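Local coordinates for 2-oxoadipate dioxygenase/decarboxylase (Pseudomonas putida, PDB 6W1G), which catalyses the iron(II)-dependent decarboxylation and hydroxylation of 2-oxoadipate by dioxygen to (R)-2-hydroxyglutarate, in a D-lysine catabolic pathway, at residues R191-Y203 with S268-F278. Sequence-based numbering, arbitrary orientation.
Sequences RWHQDATVTAEQY and SFKALQETVAF
Phe278 lies across the start of the helix that begins at Ala200. One face of its ring receives Ala200 CA in a CH-pi contact 3.7 Å from the centroid, only 7° off the normal, while Ala200 CB reaches the CD2 side. Near the plane of the ring, at its edge, the carbonyl oxygen Val198 O comes within 3.3 Å of Phe278 CD1. The far end of the ring meets Tyr203: Phe278 turns its edge to the tyrosine face in an offset edge-to-face pair, centroids 5.2 Å apart. Tyr203 CG stands anti to the backbone N (chi1 -178°), which sets its ring face against the Phe278 edge, with Val276 CG1 close to its CE1. Ala196 CB packs against both Val276 CG1 and Phe278 CD1.

Behind Phe278 the backbones pair through a single beta bridge, Asp195 with Ala277, formed just past the end of strand 264-275. Ala277 N donates to Gln194 O at 2.9 Å, almost straight, and Ala196 N returns a bond of 2.8 Å to Ala277 O. A water lies within hydrogen-bonding distance of Ala196 O and Phe278 O, bridging the two segments beyond the beta bridge. On the helix side, Thr199 and Gln202 form a capping box: Thr199 OG1 accepts from Gln202 N, and Gln202 OE1 from Thr199 N, fixing the turn that presents Ala200.

Toward the strand, Glu274 slides past Trp192, its CG 3.5 Å above one indole face near the rim and its carboxylate tilted 24° from the ring. Glu274 OE1 takes Thr275 N on its anti lone pair. His223 stacks on Trp192, whose side chain sits about 10 Å from that of the iron ligand His226.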
ATOM      1  N   ARG A 191     -15.852   8.120  -5.928  1.00 14.04           N
ATOM      2  CA  ARG A 191     -16.291   9.364  -5.328  1.00 15.87           C
ATOM      3  C   ARG A 191     -17.222   9.111  -4.148  1.00 15.03           C
ATOM      4  O   ARG A 191     -17.983   8.134  -4.130  1.00 16.82           O
ATOM      5  CB  ARG A 191     -17.064  10.159  -6.361  1.00 19.09           C
ATOM      6  CG  ARG A 191     -16.248  10.811  -7.377  1.00 25.02           C
ATOM      7  CD  ARG A 191     -17.098  11.707  -8.283  1.00 25.83           C
ATOM      8  NE  ARG A 191     -16.275  12.107  -9.411  1.00 24.63           N
ATOM      9  CZ  ARG A 191     -15.430  13.121  -9.378  1.00 26.40           C
ATOM     10  NH1 ARG A 191     -15.322  13.843  -8.280  1.00 25.95           N
ATOM     11  NH2 ARG A 191     -14.698  13.414 -10.436  1.00 26.20           N
ATOM     12  N   TRP A 192     -17.230  10.052  -3.206  1.00 14.60           N
ATOM     13  CA  TRP A 192     -18.162   9.972  -2.098  1.00 15.23           C
ATOM     14  C   TRP A 192     -19.561  10.371  -2.558  1.00 17.66           C
ATOM     15  O   TRP A 192     -19.729  11.371  -3.253  1.00 19.41           O
ATOM     16  CB  TRP A 192     -17.719  10.957  -1.006  1.00 17.00           C
ATOM     17  CG  TRP A 192     -18.591  10.889   0.212  1.00 18.65           C
ATOM     18  CD1 TRP A 192     -19.680  11.667   0.495  1.00 22.92           C
ATOM     19  CD2 TRP A 192     -18.458   9.964   1.302  1.00 21.11           C
ATOM     20  NE1 TRP A 192     -20.230  11.286   1.696  1.00 24.36           N
ATOM     21  CE2 TRP A 192     -19.494  10.247   2.212  1.00 23.58           C
ATOM     22  CE3 TRP A 192     -17.563   8.933   1.595  1.00 22.70           C
ATOM     23  CZ2 TRP A 192     -19.666   9.528   3.386  1.00 24.67           C
ATOM     24  CZ3 TRP A 192     -17.727   8.223   2.790  1.00 24.74           C
ATOM     25  CH2 TRP A 192     -18.772   8.524   3.658  1.00 25.79           C
ATOM     26  N   HIS A 193     -20.578   9.611  -2.129  1.00 19.15           N
ATOM     27  CA  HIS A 193     -21.985   9.946  -2.368  1.00 23.36           C
ATOM     28  C   HIS A 193     -22.733   9.890  -1.047  1.00 24.72           C
ATOM     29  O   HIS A 193     -22.765   8.846  -0.397  1.00 26.06           O
ATOM     30  CB  HIS A 193     -22.615   8.959  -3.358  1.00 27.15           C
ATOM     31  CG  HIS A 193     -21.941   8.927  -4.689  1.00 32.67           C
ATOM     32  ND1 HIS A 193     -21.080   7.916  -5.067  1.00 35.22           N
ATOM     33  CD2 HIS A 193     -21.962   9.808  -5.718  1.00 38.61           C
ATOM     34  CE1 HIS A 193     -20.611   8.170  -6.275  1.00 37.21           C
ATOM     35  NE2 HIS A 193     -21.124   9.312  -6.691  1.00 37.48           N
ATOM     36  N   GLN A 194     -23.351  11.012  -0.643  1.00 25.66           N
ATOM     37  CA  GLN A 194     -24.000  11.055   0.675  1.00 27.82           C
ATOM     38  C   GLN A 194     -25.335  10.318   0.709  1.00 27.84           C
ATOM     39  O   GLN A 194     -25.768   9.909   1.792  1.00 29.01           O
ATOM     40  CB  GLN A 194     -24.153  12.486   1.186  1.00 33.05           C
ATOM     41  CG  GLN A 194     -25.118  13.331   0.453  1.00 37.73           C
ATOM     42  CD  GLN A 194     -25.430  14.603   1.221  1.00 42.47           C
ATOM     43  OE1 GLN A 194     -24.533  15.266   1.748  1.00 44.39           O
ATOM     44  NE2 GLN A 194     -26.708  14.933   1.317  1.00 44.44           N
ATOM     45  N   ASP A 195     -25.981  10.113  -0.434  1.00 27.63           N
ATOM     46  CA  ASP A 195     -27.302   9.488  -0.453  1.00 30.95           C
ATOM     47  C   ASP A 195     -27.148   7.971  -0.360  1.00 27.46           C
ATOM     48  O   ASP A 195     -26.681   7.321  -1.301  1.00 29.72           O
ATOM     49  CB  ASP A 195     -28.069   9.902  -1.708  1.00 35.36           C
ATOM     50  CG  ASP A 195     -28.758  11.262  -1.566  1.00 41.16           C
ATOM     51  OD1 ASP A 195     -28.099  12.256  -1.183  1.00 43.63           O
ATOM     52  OD2 ASP A 195     -29.968  11.339  -1.866  1.00 45.84           O
ATOM     53  N   ALA A 196     -27.530   7.407   0.780  1.00 26.37           N
ATOM     54  CA  ALA A 196     -27.496   5.965   0.959  1.00 26.98           C
ATOM     55  C   ALA A 196     -28.523   5.272   0.063  1.00 29.64           C
ATOM     56  O   ALA A 196     -29.502   5.859  -0.404  1.00 31.91           O
ATOM     57  CB  ALA A 196     -27.842   5.597   2.399  1.00 28.80           C
ATOM     58  N   THR A 197     -28.288   3.982  -0.145  1.00 31.03           N
ATOM     59  CA  THR A 197     -29.152   3.133  -0.939  1.00 33.24           C
ATOM     60  C   THR A 197     -30.165   2.380  -0.088  1.00 34.74           C
ATOM     61  O   THR A 197     -30.915   1.557  -0.627  1.00 37.75           O
ATOM     62  CB  THR A 197     -28.277   2.118  -1.685  1.00 37.10           C
ATOM     63  OG1 THR A 197     -27.729   1.182  -0.747  1.00 41.46           O
ATOM     64  CG2 THR A 197     -27.121   2.824  -2.370  1.00 38.94           C
ATOM     65  N   VAL A 198     -30.226   2.659   1.210  1.00 34.29           N
ATOM     66  CA  VAL A 198     -31.028   1.906   2.157  1.00 36.82           C
ATOM     67  C   VAL A 198     -31.797   2.895   3.019  1.00 35.98           C
ATOM     68  O   VAL A 198     -31.499   4.089   3.059  1.00 35.60           O
ATOM     69  CB  VAL A 198     -30.151   0.989   3.038  1.00 38.97           C
ATOM     70  CG1 VAL A 198     -29.514  -0.079   2.179  1.00 40.33           C
ATOM     71  CG2 VAL A 198     -29.090   1.808   3.785  1.00 40.63           C
ATOM     72  N   THR A 199     -32.824   2.374   3.690  1.00 36.11           N
ATOM     73  CA  THR A 199     -33.548   3.159   4.672  1.00 38.19           C
ATOM     74  C   THR A 199     -32.713   3.283   5.940  1.00 39.15           C
ATOM     75  O   THR A 199     -31.763   2.528   6.168  1.00 36.87           O
ATOM     76  CB  THR A 199     -34.877   2.484   5.019  1.00 39.68           C
ATOM     77  OG1 THR A 199     -34.614   1.237   5.676  1.00 38.93           O
ATOM     78  CG2 THR A 199     -35.706   2.245   3.762  1.00 39.83           C
ATOM     79  N   ALA A 200     -33.084   4.244   6.783  1.00 42.94           N
ATOM     80  CA  ALA A 200     -32.402   4.389   8.067  1.00 44.64           C
ATOM     81  C   ALA A 200     -32.474   3.094   8.863  1.00 43.79           C
ATOM     82  O   ALA A 200     -31.500   2.692   9.509  1.00 44.16           O
ATOM     83  CB  ALA A 200     -33.034   5.531   8.864  1.00 45.62           C
ATOM     84  N   GLU A 201     -33.626   2.417   8.808  1.00 43.80           N
ATOM     85  CA  GLU A 201     -33.792   1.152   9.517  1.00 42.32           C
ATOM     86  C   GLU A 201     -32.799   0.118   9.007  1.00 40.87           C
ATOM     87  O   GLU A 201     -32.052  -0.482   9.787  1.00 43.45           O
ATOM     88  CB  GLU A 201     -35.230   0.654   9.325  1.00 46.92           C
ATOM     89  CG  GLU A 201     -35.553  -0.648  10.047  1.00 52.26           C
ATOM     90  CD  GLU A 201     -35.769  -0.446  11.537  1.00 58.01           C
ATOM     91  OE1 GLU A 201     -35.073   0.412  12.117  1.00 61.06           O
ATOM     92  OE2 GLU A 201     -36.631  -1.135  12.126  1.00 58.42           O
ATOM     93  N   GLN A 202     -32.788  -0.103   7.697  1.00 38.62           N
ATOM     94  CA  GLN A 202     -31.832  -1.030   7.096  1.00 37.43           C
ATOM     95  C   GLN A 202     -30.393  -0.643   7.423  1.00 38.90           C
ATOM     96  O   GLN A 202     -29.580  -1.500   7.790  1.00 40.14           O
ATOM     97  CB  GLN A 202     -32.056  -1.069   5.582  1.00 37.63           C
ATOM     98  CG  GLN A 202     -33.402  -1.667   5.179  1.00 37.05           C
ATOM     99  CD  GLN A 202     -33.711  -1.508   3.701  1.00 39.17           C
ATOM    100  OE1 GLN A 202     -33.276  -0.552   3.062  1.00 41.95           O
ATOM    101  NE2 GLN A 202     -34.456  -2.456   3.149  1.00 41.04           N
ATOM    102  N   TYR A 203     -30.060   0.646   7.299  1.00 38.34           N
ATOM    103  CA  TYR A 203     -28.715   1.089   7.652  1.00 38.68           C
ATOM    104  C   TYR A 203     -28.375   0.719   9.083  1.00 39.51           C
ATOM    105  O   TYR A 203     -27.251   0.311   9.382  1.00 40.90           O
ATOM    106  CB  TYR A 203     -28.599   2.600   7.473  1.00 38.69           C
ATOM    107  CG  TYR A 203     -27.223   3.149   7.777  1.00 38.34           C
ATOM    108  CD1 TYR A 203     -26.262   3.249   6.780  1.00 37.23           C
ATOM    109  CD2 TYR A 203     -26.885   3.577   9.057  1.00 39.32           C
ATOM    110  CE1 TYR A 203     -24.994   3.755   7.048  1.00 37.59           C
ATOM    111  CE2 TYR A 203     -25.617   4.084   9.336  1.00 38.63           C
ATOM    112  CZ  TYR A 203     -24.677   4.170   8.325  1.00 38.67           C
ATOM    113  OH  TYR A 203     -23.424   4.674   8.589  1.00 38.65           O
ATOM    114  N   SER A 268      -3.319   6.322  12.170  1.00 14.64           N
ATOM    115  CA  SER A 268      -4.586   6.804  11.640  1.00 14.86           C
ATOM    116  C   SER A 268      -5.090   7.986  12.454  1.00 14.17           C
ATOM    117  O   SER A 268      -4.615   8.271  13.565  1.00 14.71           O
ATOM    118  CB  SER A 268      -5.658   5.675  11.631  1.00 18.07           C
ATOM    119  OG  SER A 268      -5.916   5.285  12.975  1.00 23.15           O
ATOM    120  N   PHE A 269      -6.056   8.679  11.855  1.00 13.05           N
ATOM    121  CA  PHE A 269      -6.672   9.837  12.510  1.00 13.34           C
ATOM    122  C   PHE A 269      -8.065  10.022  11.944  1.00 13.03           C
ATOM    123  O   PHE A 269      -8.381   9.571  10.838  1.00 15.33           O
ATOM    124  CB  PHE A 269      -5.822  11.087  12.273  1.00 14.20           C
ATOM    125  CG  PHE A 269      -5.602  11.455  10.836  1.00 14.71           C
ATOM    126  CD1 PHE A 269      -4.546  10.915  10.103  1.00 16.64           C
ATOM    127  CD2 PHE A 269      -6.446  12.356  10.201  1.00 15.30           C
ATOM    128  CE1 PHE A 269      -4.368  11.259   8.787  1.00 16.93           C
ATOM    129  CE2 PHE A 269      -6.262  12.701   8.900  1.00 16.07           C
ATOM    130  CZ  PHE A 269      -5.211  12.160   8.190  1.00 18.79           C
ATOM    131  N   LYS A 270      -8.872  10.762  12.652  1.00 13.54           N
ATOM    132  CA  LYS A 270     -10.189  11.110  12.160  1.00 14.04           C
ATOM    133  C   LYS A 270     -10.041  12.292  11.218  1.00 13.27           C
ATOM    134  O   LYS A 270      -9.505  13.333  11.588  1.00 15.67           O
ATOM    135  CB  LYS A 270     -11.123  11.473  13.311  1.00 16.07           C
ATOM    136  CG  LYS A 270     -12.567  11.721  12.836  1.00 20.32           C
ATOM    137  CD  LYS A 270     -13.563  11.902  13.969  1.00 25.76           C
ATOM    138  CE  LYS A 270     -14.982  12.213  13.483  1.00 28.54           C
ATOM    139  NZ  LYS A 270     -15.877  12.397  14.638  1.00 34.78           N
ATOM    140  N   ALA A 271     -10.544  12.141   9.993  1.00 13.46           N
ATOM    141  CA  ALA A 271     -10.355  13.157   8.971  1.00 13.85           C
ATOM    142  C   ALA A 271     -11.571  14.020   8.731  1.00 14.32           C
ATOM    143  O   ALA A 271     -11.410  15.206   8.437  1.00 16.00           O
ATOM    144  CB  ALA A 271      -9.922  12.530   7.657  1.00 16.10           C
ATOM    145  N   LEU A 272     -12.791  13.479   8.822  1.00 13.50           N
ATOM    146  CA  LEU A 272     -13.989  14.265   8.549  1.00 13.60           C
ATOM    147  C   LEU A 272     -15.212  13.538   9.100  1.00 14.45           C
ATOM    148  O   LEU A 272     -15.322  12.314   8.981  1.00 16.80           O
ATOM    149  CB  LEU A 272     -14.138  14.486   7.036  1.00 13.88           C
ATOM    150  CG  LEU A 272     -15.280  15.398   6.610  1.00 13.78           C
ATOM    151  CD1 LEU A 272     -15.021  16.815   6.972  1.00 16.78           C
ATOM    152  CD2 LEU A 272     -15.467  15.262   5.112  1.00 16.67           C
ATOM    153  N   GLN A 273     -16.144  14.283   9.684  1.00 15.03           N
ATOM    154  CA  GLN A 273     -17.456  13.740  10.011  1.00 16.79           C
ATOM    155  C   GLN A 273     -18.398  13.992   8.836  1.00 18.16           C
ATOM    156  O   GLN A 273     -18.660  15.141   8.481  1.00 21.02           O
ATOM    157  CB  GLN A 273     -17.999  14.378  11.278  1.00 19.10           C
ATOM    158  CG  GLN A 273     -19.227  13.679  11.857  1.00 23.19           C
ATOM    159  CD  GLN A 273     -18.982  12.264  12.412  1.00 30.58           C
ATOM    160  OE1 GLN A 273     -17.866  11.735  12.395  1.00 34.19           O
ATOM    161  NE2 GLN A 273     -20.052  11.658  12.924  1.00 34.76           N
ATOM    162  N   GLU A 274     -18.870  12.933   8.216  1.00 20.74           N
ATOM    163  CA  GLU A 274     -19.778  13.049   7.081  1.00 22.89           C
ATOM    164  C   GLU A 274     -21.213  12.762   7.514  1.00 27.05           C
ATOM    165  O   GLU A 274     -21.484  12.171   8.561  1.00 27.85           O
ATOM    166  CB  GLU A 274     -19.371  12.093   5.965  1.00 23.05           C
ATOM    167  CG  GLU A 274     -18.490  12.772   4.912  1.00 22.77           C
ATOM    168  CD  GLU A 274     -19.212  13.912   4.166  1.00 22.19           C
ATOM    169  OE1 GLU A 274     -20.419  14.129   4.392  1.00 26.37           O
ATOM    170  OE2 GLU A 274     -18.559  14.581   3.326  1.00 22.97           O
ATOM    171  N   THR A 275     -22.139  13.212   6.695  1.00 31.61           N
ATOM    172  CA  THR A 275     -23.553  12.950   6.920  1.00 34.79           C
ATOM    173  C   THR A 275     -24.012  11.961   5.865  1.00 31.42           C
ATOM    174  O   THR A 275     -23.530  11.985   4.730  1.00 33.62           O
ATOM    175  CB  THR A 275     -24.330  14.255   6.890  1.00 39.84           C
ATOM    176  OG1 THR A 275     -23.863  15.035   5.792  1.00 44.72           O
ATOM    177  CG2 THR A 275     -24.083  15.010   8.198  1.00 40.31           C
ATOM    178  N   VAL A 276     -24.869  11.046   6.277  1.00 28.27           N
ATOM    179  CA  VAL A 276     -25.462  10.051   5.396  1.00 29.49           C
ATOM    180  C   VAL A 276     -26.944  10.361   5.326  1.00 30.98           C
ATOM    181  O   VAL A 276     -27.593  10.528   6.366  1.00 31.52           O
ATOM    182  CB  VAL A 276     -25.253   8.638   5.958  1.00 33.38           C
ATOM    183  CG1 VAL A 276     -25.778   7.590   4.978  1.00 33.88           C
ATOM    184  CG2 VAL A 276     -23.805   8.391   6.310  1.00 35.63           C
ATOM    185  N   ALA A 277     -27.481  10.434   4.116  1.00 30.01           N
ATOM    186  CA  ALA A 277     -28.891  10.741   3.926  1.00 31.43           C
ATOM    187  C   ALA A 277     -29.662   9.515   3.460  1.00 32.04           C
ATOM    188  O   ALA A 277     -29.230   8.812   2.551  1.00 29.88           O
ATOM    189  CB  ALA A 277     -29.044  11.827   2.866  1.00 31.94           C
ATOM    190  N   PHE A 278     -30.822   9.285   4.067  1.00 36.44           N
ATOM    191  CA  PHE A 278     -31.722   8.217   3.630  1.00 41.28           C
ATOM    192  C   PHE A 278     -32.991   8.752   2.977  1.00 43.04           C
ATOM    193  O   PHE A 278     -32.941   9.337   1.896  1.00 46.53           O
ATOM    194  CB  PHE A 278     -32.115   7.345   4.810  1.00 41.08           C
ATOM    195  CG  PHE A 278     -30.975   7.007   5.717  1.00 41.48           C
ATOM    196  CD1 PHE A 278     -30.130   5.960   5.413  1.00 41.22           C
ATOM    197  CD2 PHE A 278     -30.740   7.739   6.872  1.00 42.85           C
ATOM    198  CE1 PHE A 278     -29.081   5.634   6.247  1.00 43.01           C
ATOM    199  CE2 PHE A 278     -29.685   7.414   7.707  1.00 43.83           C
ATOM    200  CZ  PHE A 278     -28.858   6.357   7.390  1.00 43.48           C
TER
HETATM  201  O   HOH W   1     -30.847   8.301   0.091  1.00 43.14           O